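Local coordinates for protein alkaline phosphatase D (Bacillus subtilis, PDB 2YEQ) that hydrolyses phosphate esters as a secreted phosphodiesterase and alkaline phosphatase, using an active site that contains iron and calcium, at residues C124-H129 / I410-N415; P158-S163 / E515-K520. All coordinates share one frame; numbering follows the deposited sequence.

Contact 1. Residues C124-H129 / I410-N415; sequences CQQYEH and ITSGGN. With FE (Fe (III) ion), chain B.
Cys-124 O receives two backbone donors from 410-415: Thr-411 N at 3.1 Å, lying in the carbonyl plane, and Ser-412 N, which comes from above that plane. The hydroxyl of Ser-412 meets the next part of the loop, where Gln-126 N donates to Ser-412 OG over 3.2 Å; that OG is also hydrogen-bonded to the iron ligand Tyr-154. Thr-411 OG1 donates to Gln-126 O at 2.8 Å, placed there by a chi1 of 49° that sets the hydroxyl between its own backbone N and carbonyl carbon. The same oxygen takes His-129 N from the opposite face of its carbonyl plane.

The imidazole of His-129 uses ND1 edge-on: Gly-413 N donates to His-129 ND1 over 3.0 Å at 175°, close to the ring plane. Gln-126 CG lies over one face of the ring, 3.9 Å above the centre of the His-129 imidazole. His-129 NE2 is hydrogen-bonded to Tyr-161 O, and the bonds at ND1 and NE2 together hold the ring's rotation. With only an alanine's methyl in place of His-129, Gly-413 N is likely to lose its acceptor and Tyr-161 O this donor, and the side of Gln-126 that the ring covers would be uncovered. Gln-126 itself bends at chi2, and its amide closes a ring with Glu-128: Gln-126 OE1 accepts from Glu-128 N while Gln-126 NE2 donates to Glu-128 OE1.

The 411-414 segment is a type II beta turn closed by Gly-414 N to Thr-411 O. These bonds lock two loops, one following strand 117-122 and one following strand 400-406, beside Cys-124, whose SG binds iron(III) at 2.5 Å. With Asp-151, Tyr-154 and His-382 as further ligands, this is the iron site of an iron- and calcium-containing active site, Asp-151 also binding calcium, in a calcineurin-like phosphatase fold.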
ATOM      1  N   CYS A 124      -2.106  -0.267  -5.459  1.00 16.93           N
ATOM      2  CA  CYS A 124      -2.255  -0.059  -6.907  1.00 15.59           C
ATOM      3  C   CYS A 124      -3.700  -0.141  -7.433  1.00 15.75           C
ATOM      4  O   CYS A 124      -4.153  -1.127  -8.066  1.00 16.81           O
ATOM      5  CB  CYS A 124      -1.290  -0.953  -7.705  1.00 16.00           C
ATOM      6  SG  CYS A 124       0.515  -0.589  -7.404  1.00 18.01           S
ATOM      7  N   GLN A 125      -4.407   0.960  -7.227  1.00 17.64           N
ATOM      8  CA  GLN A 125      -5.831   1.027  -7.526  1.00 17.08           C
ATOM      9  C   GLN A 125      -6.197   2.102  -8.553  1.00 17.64           C
ATOM     10  O   GLN A 125      -7.115   2.887  -8.326  1.00 19.00           O
ATOM     11  CB  GLN A 125      -6.619   1.216  -6.228  1.00 17.20           C
ATOM     12  CG  GLN A 125      -6.237   2.408  -5.367  1.00 16.85           C
ATOM     13  CD  GLN A 125      -6.619   2.228  -3.944  1.00 17.27           C
ATOM     14  OE1 GLN A 125      -6.565   1.106  -3.404  1.00 16.37           O
ATOM     15  NE2 GLN A 125      -6.979   3.329  -3.284  1.00 16.32           N
ATOM     16  N   GLN A 126      -5.517   2.082  -9.693  1.00 16.93           N
ATOM     17  CA  GLN A 126      -5.752   3.054 -10.763  1.00 18.38           C
ATOM     18  C   GLN A 126      -7.274   3.089 -11.024  1.00 19.84           C
ATOM     19  O   GLN A 126      -7.858   2.122 -11.479  1.00 21.26           O
ATOM     20  CB  GLN A 126      -4.992   2.681 -12.038  1.00 17.59           C
ATOM     21  CG  GLN A 126      -4.297   3.834 -12.772  1.00 19.28           C
ATOM     22  CD  GLN A 126      -5.262   4.784 -13.511  1.00 21.02           C
ATOM     23  OE1 GLN A 126      -6.342   5.033 -13.038  1.00 20.70           O
ATOM     24  NE2 GLN A 126      -4.848   5.312 -14.681  1.00 22.89           N
ATOM     25  N   TYR A 127      -7.897   4.216 -10.713  1.00 19.00           N
ATOM     26  CA  TYR A 127      -9.356   4.375 -10.783  1.00 18.32           C
ATOM     27  C   TYR A 127      -9.898   4.117 -12.161  1.00 19.74           C
ATOM     28  O   TYR A 127     -11.005   3.549 -12.331  1.00 17.59           O
ATOM     29  CB  TYR A 127      -9.715   5.785 -10.309  1.00 18.38           C
ATOM     30  CG  TYR A 127     -11.181   6.175 -10.255  1.00 18.26           C
ATOM     31  CD1 TYR A 127     -11.950   5.925  -9.106  1.00 19.50           C
ATOM     32  CD2 TYR A 127     -11.780   6.840 -11.311  1.00 19.54           C
ATOM     33  CE1 TYR A 127     -13.273   6.321  -9.041  1.00 20.17           C
ATOM     34  CE2 TYR A 127     -13.110   7.225 -11.251  1.00 20.23           C
ATOM     35  CZ  TYR A 127     -13.846   6.965 -10.126  1.00 20.61           C
ATOM     36  OH  TYR A 127     -15.175   7.342 -10.075  1.00 26.10           O
ATOM     37  N   GLU A 128      -9.112   4.490 -13.161  1.00 18.09           N
ATOM     38  CA  GLU A 128      -9.568   4.385 -14.538  1.00 18.70           C
ATOM     39  C   GLU A 128      -9.528   2.953 -15.073  1.00 19.81           C
ATOM     40  O   GLU A 128     -10.216   2.640 -16.060  1.00 19.74           O
ATOM     41  CB  GLU A 128      -8.679   5.235 -15.451  1.00 21.38           C
ATOM     42  CG  GLU A 128      -8.573   6.709 -15.054  1.00 21.25           C
ATOM     43  CD  GLU A 128      -7.717   7.484 -16.065  1.00 23.59           C
ATOM     44  OE1 GLU A 128      -6.549   7.044 -16.367  1.00 19.58           O
ATOM     45  OE2 GLU A 128      -8.241   8.486 -16.601  1.00 24.00           O
ATOM     46  N   HIS A 129      -8.708   2.099 -14.459  1.00 17.73           N
ATOM     47  CA  HIS A 129      -8.451   0.766 -15.015  1.00 18.51           C
ATOM     48  C   HIS A 129      -9.505  -0.290 -14.662  1.00 19.52           C
ATOM     49  O   HIS A 129      -9.581  -1.327 -15.324  1.00 17.37           O
ATOM     50  CB  HIS A 129      -7.059   0.280 -14.611  1.00 18.86           C
ATOM     51  CG  HIS A 129      -5.964   1.040 -15.294  1.00 20.14           C
ATOM     52  ND1 HIS A 129      -4.648   0.630 -15.296  1.00 20.86           N
ATOM     53  CD2 HIS A 129      -6.007   2.176 -16.036  1.00 19.61           C
ATOM     54  CE1 HIS A 129      -3.924   1.496 -15.986  1.00 20.53           C
ATOM     55  NE2 HIS A 129      -4.725   2.441 -16.446  1.00 19.82           N
ATOM     56  N   ILE A 410      -5.081  -3.864  -7.027  1.00 17.57           N
ATOM     57  CA  ILE A 410      -6.547  -3.785  -6.900  1.00 15.69           C
ATOM     58  C   ILE A 410      -7.178  -3.629  -8.271  1.00 16.94           C
ATOM     59  O   ILE A 410      -8.172  -4.304  -8.580  1.00 17.02           O
ATOM     60  CB  ILE A 410      -6.933  -2.633  -5.959  1.00 16.50           C
ATOM     61  CG1 ILE A 410      -6.516  -2.954  -4.528  1.00 17.92           C
ATOM     62  CG2 ILE A 410      -8.421  -2.272  -6.068  1.00 15.70           C
ATOM     63  CD1 ILE A 410      -7.465  -3.967  -3.760  1.00 16.20           C
ATOM     64  N   THR A 411      -6.622  -2.736  -9.109  1.00 15.67           N
ATOM     65  CA  THR A 411      -7.061  -2.573 -10.496  1.00 16.04           C
ATOM     66  C   THR A 411      -5.978  -2.293 -11.549  1.00 15.79           C
ATOM     67  O   THR A 411      -6.200  -2.537 -12.719  1.00 17.34           O
ATOM     68  CB  THR A 411      -8.018  -1.360 -10.628  1.00 18.37           C
ATOM     69  OG1 THR A 411      -7.414  -0.233  -9.974  1.00 17.09           O
ATOM     70  CG2 THR A 411      -9.409  -1.690 -10.007  1.00 16.94           C
ATOM     71  N   SER A 412      -4.850  -1.708 -11.160  1.00 14.81           N
ATOM     72  CA  SER A 412      -3.886  -1.189 -12.158  1.00 16.01           C
ATOM     73  C   SER A 412      -3.493  -2.290 -13.111  1.00 18.84           C
ATOM     74  O   SER A 412      -3.149  -3.402 -12.684  1.00 20.16           O
ATOM     75  CB  SER A 412      -2.635  -0.622 -11.486  1.00 15.28           C
ATOM     76  OG  SER A 412      -2.988   0.327 -10.517  1.00 13.75           O
ATOM     77  N   GLY A 413      -3.631  -1.993 -14.399  1.00 17.73           N
ATOM     78  CA  GLY A 413      -3.270  -2.919 -15.461  1.00 18.98           C
ATOM     79  C   GLY A 413      -4.441  -3.625 -16.102  1.00 18.44           C
ATOM     80  O   GLY A 413      -4.314  -4.178 -17.189  1.00 20.84           O
ATOM     81  N   GLY A 414      -5.608  -3.580 -15.465  1.00 18.43           N
ATOM     82  CA  GLY A 414      -6.804  -4.129 -16.101  1.00 18.88           C
ATOM     83  C   GLY A 414      -7.012  -5.603 -15.775  1.00 19.89           C
ATOM     84  O   GLY A 414      -6.554  -6.092 -14.738  1.00 21.17           O
ATOM     85  N   ASN A 415      -7.685  -6.329 -16.658  1.00 20.45           N
ATOM     86  CA  ASN A 415      -8.182  -7.654 -16.293  1.00 20.16           C
ATOM     87  C   ASN A 415      -7.098  -8.706 -16.124  1.00 21.99           C
ATOM     88  O   ASN A 415      -7.214  -9.610 -15.268  1.00 21.27           O
ATOM     89  CB  ASN A 415      -9.219  -8.133 -17.302  1.00 22.41           C
ATOM     90  CG  ASN A 415     -10.455  -7.267 -17.321  1.00 20.11           C
ATOM     91  OD1 ASN A 415     -10.824  -6.653 -16.302  1.00 20.61           O
ATOM     92  ND2 ASN A 415     -11.102  -7.202 -18.477  1.00 19.90           N
TER
HETATM   93 FE    FE B1524       0.814   0.962  -9.352  1.00 17.60          FE

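Contact 2. Residues P158-S163 / E515-K520; sequences PNEYVS and EKQMIK. With NA (sodium ion), chain C.
Glu-160 starts from a CB not pointing straight at helix 504-520, but CG anti to its own carbonyl carbon (chi1 -72°) and an extended chain beyond bring its end nearer. Glu-160 CG passes 3.7 Å from Lys-520 NZ, and Glu-160 CD lies 3.4 Å from Gln-517 CG, so the carboxylate is wedged between two side chains three residues, about one helical turn, apart. Glu-160 OE2 forms a salt bridge with Lys-520 NZ at 2.8 Å, met on the anti side, 20° out of the carboxylate plane. Glu-160 OE1 accepts from Gln-517 NE2 over 3.0 Å, but from above that plane; the carboxylate and amide planes stand 85° apart. Gly-157 N donates to Glu-160 OE1 too.

Here the C-terminal helix is fastened onto the loop after strand 145-148, and the same glutamine completes a sodium site: Gln-517 OE1 binds the ion at 2.6 Å alongside three waters, Glu-175 and Glu-214. Using opposite ends of one amide for metal and carboxylate fixes its rotation.

Lys-520 NZ has a second acceptor, Pro-158 O, 2.8 Å away in the carbonyl plane. Lys-516 lays CD 3.7 Å from Asn-159 O, while its NZ donates to a water weakly bonded to that carbonyl.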
ATOM      1  N   PRO A 158      -6.703  12.336 -17.923  1.00 28.22           N
ATOM      2  CA  PRO A 158      -7.444  11.261 -18.572  1.00 27.30           C
ATOM      3  C   PRO A 158      -6.786  10.811 -19.874  1.00 28.84           C
ATOM      4  O   PRO A 158      -6.103  11.596 -20.525  1.00 29.91           O
ATOM      5  CB  PRO A 158      -8.822  11.890 -18.816  1.00 29.01           C
ATOM      6  CG  PRO A 158      -8.570  13.312 -18.917  1.00 31.11           C
ATOM      7  CD  PRO A 158      -7.446  13.607 -17.960  1.00 29.19           C
ATOM      8  N   ASN A 159      -6.978   9.548 -20.239  1.00 28.94           N
ATOM      9  CA  ASN A 159      -6.433   8.989 -21.478  1.00 30.27           C
ATOM     10  C   ASN A 159      -4.911   9.077 -21.556  1.00 26.01           C
ATOM     11  O   ASN A 159      -4.342   9.309 -22.632  1.00 32.42           O
ATOM     12  CB  ASN A 159      -7.016   9.703 -22.711  1.00 36.37           C
ATOM     13  CG  ASN A 159      -8.528   9.759 -22.697  1.00 43.86           C
ATOM     14  OD1 ASN A 159      -9.132  10.844 -22.722  1.00 42.66           O
ATOM     15  ND2 ASN A 159      -9.154   8.590 -22.661  1.00 41.20           N
ATOM     16  N   GLU A 160      -4.238   8.955 -20.426  1.00 23.50           N
ATOM     17  CA  GLU A 160      -2.788   9.009 -20.429  1.00 22.07           C
ATOM     18  C   GLU A 160      -2.214   7.636 -20.128  1.00 22.62           C
ATOM     19  O   GLU A 160      -1.545   7.032 -20.989  1.00 23.22           O
ATOM     20  CB  GLU A 160      -2.288  10.066 -19.454  1.00 23.01           C
ATOM     21  CG  GLU A 160      -2.545  11.472 -19.975  1.00 24.24           C
ATOM     22  CD  GLU A 160      -2.393  12.551 -18.927  1.00 24.74           C
ATOM     23  OE1 GLU A 160      -1.790  12.284 -17.861  1.00 25.29           O
ATOM     24  OE2 GLU A 160      -2.895  13.678 -19.182  1.00 28.55           O
ATOM     25  N   TYR A 161      -2.465   7.155 -18.912  1.00 19.89           N
ATOM     26  CA  TYR A 161      -2.001   5.840 -18.495  1.00 20.86           C
ATOM     27  C   TYR A 161      -3.115   4.849 -18.764  1.00 22.27           C
ATOM     28  O   TYR A 161      -4.030   4.692 -17.951  1.00 19.95           O
ATOM     29  CB  TYR A 161      -1.623   5.868 -17.030  1.00 22.39           C
ATOM     30  CG  TYR A 161      -1.202   4.530 -16.449  1.00 24.80           C
ATOM     31  CD1 TYR A 161      -0.618   3.536 -17.239  1.00 28.05           C
ATOM     32  CD2 TYR A 161      -1.393   4.263 -15.113  1.00 24.62           C
ATOM     33  CE1 TYR A 161      -0.242   2.328 -16.698  1.00 27.83           C
ATOM     34  CE2 TYR A 161      -1.006   3.066 -14.561  1.00 24.63           C
ATOM     35  CZ  TYR A 161      -0.438   2.107 -15.347  1.00 26.38           C
ATOM     36  OH  TYR A 161      -0.093   0.900 -14.795  1.00 29.16           O
ATOM     37  N   VAL A 162      -3.041   4.213 -19.927  1.00 22.73           N
ATOM     38  CA  VAL A 162      -4.163   3.478 -20.477  1.00 25.12           C
ATOM     39  C   VAL A 162      -3.949   1.968 -20.342  1.00 29.26           C
ATOM     40  O   VAL A 162      -2.926   1.417 -20.748  1.00 26.92           O
ATOM     41  CB  VAL A 162      -4.438   3.879 -21.919  1.00 27.76           C
ATOM     42  CG1 VAL A 162      -5.607   3.026 -22.524  1.00 27.86           C
ATOM     43  CG2 VAL A 162      -4.759   5.408 -21.967  1.00 26.03           C
ATOM     44  N   SER A 163      -4.929   1.313 -19.729  1.00 26.88           N
ATOM     45  CA  SER A 163      -4.880  -0.121 -19.507  1.00 27.40           C
ATOM     46  C   SER A 163      -5.014  -0.875 -20.831  1.00 26.30           C
ATOM     47  O   SER A 163      -5.739  -0.446 -21.722  1.00 24.49           O
ATOM     48  CB  SER A 163      -6.015  -0.524 -18.552  1.00 28.13           C
ATOM     49  OG  SER A 163      -6.298  -1.889 -18.637  1.00 24.87           O
ATOM     50  N   GLU A 515       4.404  10.742 -22.503  1.00 39.51           N
ATOM     51  CA  GLU A 515       4.414  11.271 -23.859  1.00 46.70           C
ATOM     52  C   GLU A 515       3.107  11.993 -24.171  1.00 44.36           C
ATOM     53  O   GLU A 515       3.135  13.116 -24.661  1.00 38.38           O
ATOM     54  CB  GLU A 515       4.651  10.133 -24.858  1.00 54.50           C
ATOM     55  CG  GLU A 515       4.631  10.533 -26.325  1.00 70.53           C
ATOM     56  CD  GLU A 515       4.136   9.408 -27.221  1.00 82.41           C
ATOM     57  OE1 GLU A 515       2.913   9.118 -27.210  1.00 89.83           O
ATOM     58  OE2 GLU A 515       4.977   8.814 -27.930  1.00 84.43           O
ATOM     59  N   LYS A 516       1.970  11.347 -23.894  1.00 46.60           N
ATOM     60  CA  LYS A 516       0.650  11.972 -24.081  1.00 44.80           C
ATOM     61  C   LYS A 516       0.512  13.274 -23.292  1.00 37.85           C
ATOM     62  O   LYS A 516      -0.050  14.229 -23.800  1.00 43.25           O
ATOM     63  CB  LYS A 516      -0.488  11.010 -23.721  1.00 50.20           C
ATOM     64  CG  LYS A 516      -0.890  10.100 -24.870  1.00 60.75           C
ATOM     65  CD  LYS A 516      -1.141   8.656 -24.436  1.00 62.96           C
ATOM     66  CE  LYS A 516      -1.036   7.687 -25.610  1.00 66.40           C
ATOM     67  NZ  LYS A 516      -2.039   6.592 -25.484  1.00 66.22           N
ATOM     68  N   GLN A 517       1.025  13.308 -22.065  1.00 39.98           N
ATOM     69  CA  GLN A 517       1.038  14.536 -21.258  1.00 41.08           C
ATOM     70  C   GLN A 517       1.780  15.648 -21.988  1.00 49.88           C
ATOM     71  O   GLN A 517       1.335  16.797 -21.981  1.00 51.78           O
ATOM     72  CB  GLN A 517       1.724  14.314 -19.908  1.00 42.81           C
ATOM     73  CG  GLN A 517       0.850  13.687 -18.850  1.00 39.36           C
ATOM     74  CD  GLN A 517       1.613  13.291 -17.580  1.00 46.68           C
ATOM     75  OE1 GLN A 517       2.876  13.334 -17.498  1.00 40.76           O
ATOM     76  NE2 GLN A 517       0.844  12.910 -16.563  1.00 44.10           N
ATOM     77  N   MET A 518       2.914  15.303 -22.604  1.00 55.79           N
ATOM     78  CA  MET A 518       3.719  16.271 -23.355  1.00 59.61           C
ATOM     79  C   MET A 518       2.990  16.714 -24.632  1.00 57.12           C
ATOM     80  O   MET A 518       2.982  17.903 -24.948  1.00 56.85           O
ATOM     81  CB  MET A 518       5.119  15.707 -23.681  1.00 66.35           C
ATOM     82  CG  MET A 518       6.275  16.631 -23.273  1.00 77.38           C
ATOM     83  SD  MET A 518       6.553  16.691 -21.481  1.00 99.31           S
ATOM     84  CE  MET A 518       6.833  18.443 -21.189  1.00 93.98           C
ATOM     85  N   ILE A 519       2.377  15.771 -25.354  1.00 53.05           N
ATOM     86  CA  ILE A 519       1.599  16.105 -26.556  1.00 51.15           C
ATOM     87  C   ILE A 519       0.423  17.039 -26.229  1.00 57.43           C
ATOM     88  O   ILE A 519       0.081  17.909 -27.029  1.00 59.36           O
ATOM     89  CB  ILE A 519       1.036  14.856 -27.254  1.00 48.48           C
ATOM     90  CG1 ILE A 519       2.148  14.032 -27.891  1.00 49.64           C
ATOM     91  CG2 ILE A 519       0.022  15.232 -28.329  1.00 48.22           C
ATOM     92  CD1 ILE A 519       1.669  12.655 -28.343  1.00 52.22           C
ATOM     93  N   LYS A 520      -0.190  16.865 -25.060  1.00 52.87           N
ATOM     94  CA  LYS A 520      -1.312  17.725 -24.642  1.00 55.65           C
ATOM     95  C   LYS A 520      -0.866  19.174 -24.440  1.00 61.81           C
ATOM     96  O   LYS A 520      -1.603  20.102 -24.775  1.00 70.45           O
ATOM     97  CB  LYS A 520      -1.958  17.213 -23.357  1.00 50.08           C
ATOM     98  CG  LYS A 520      -3.013  16.145 -23.558  1.00 44.60           C
ATOM     99  CD  LYS A 520      -3.489  15.639 -22.193  1.00 41.32           C
ATOM    100  CE  LYS A 520      -4.342  14.397 -22.291  1.00 37.78           C
ATOM    101  NZ  LYS A 520      -4.968  14.093 -20.969  1.00 31.15           N
TER
HETATM  102 NA    NA C 582       3.897  13.619 -15.075  1.00 14.02          NA
HETATM  103  O   HOH W   1      -7.714  13.631 -22.608  1.00 51.46           O
HETATM  104  O   HOH W   2      -4.201   8.341 -25.851  1.00 70.98           O
HETATM  105  O   HOH W   3       3.167  11.582 -14.453  1.00 27.80           O
HETATM  106  O   HOH W   4       4.691  15.585 -15.698  1.00 32.32           O
HETATM  107  O   HOH W   5       5.736  12.536 -15.894  1.00 26.62           O

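The 158-163 loop ties the two contacts together, their centres 16 Å apart. One side of the loop meets the C-terminal helix of contact 2; towards contact 1, the direct join is the bond from His-129 NE2 to Tyr-161 O, 2.8 Å long. Ser-163 OG packs 3.4 Å from Gly-414 CA, beside the turn of 410-415. Tyr-161 also packs against His-382, an iron ligand, and against Ser-509 and Ala-513 of helix 504-520, so a chain of direct contacts runs from that helix to the iron. The metals differ in setting: iron belongs to the catalytic centre at contact 1, whereas the sodium is bound beside the helix of contact 2.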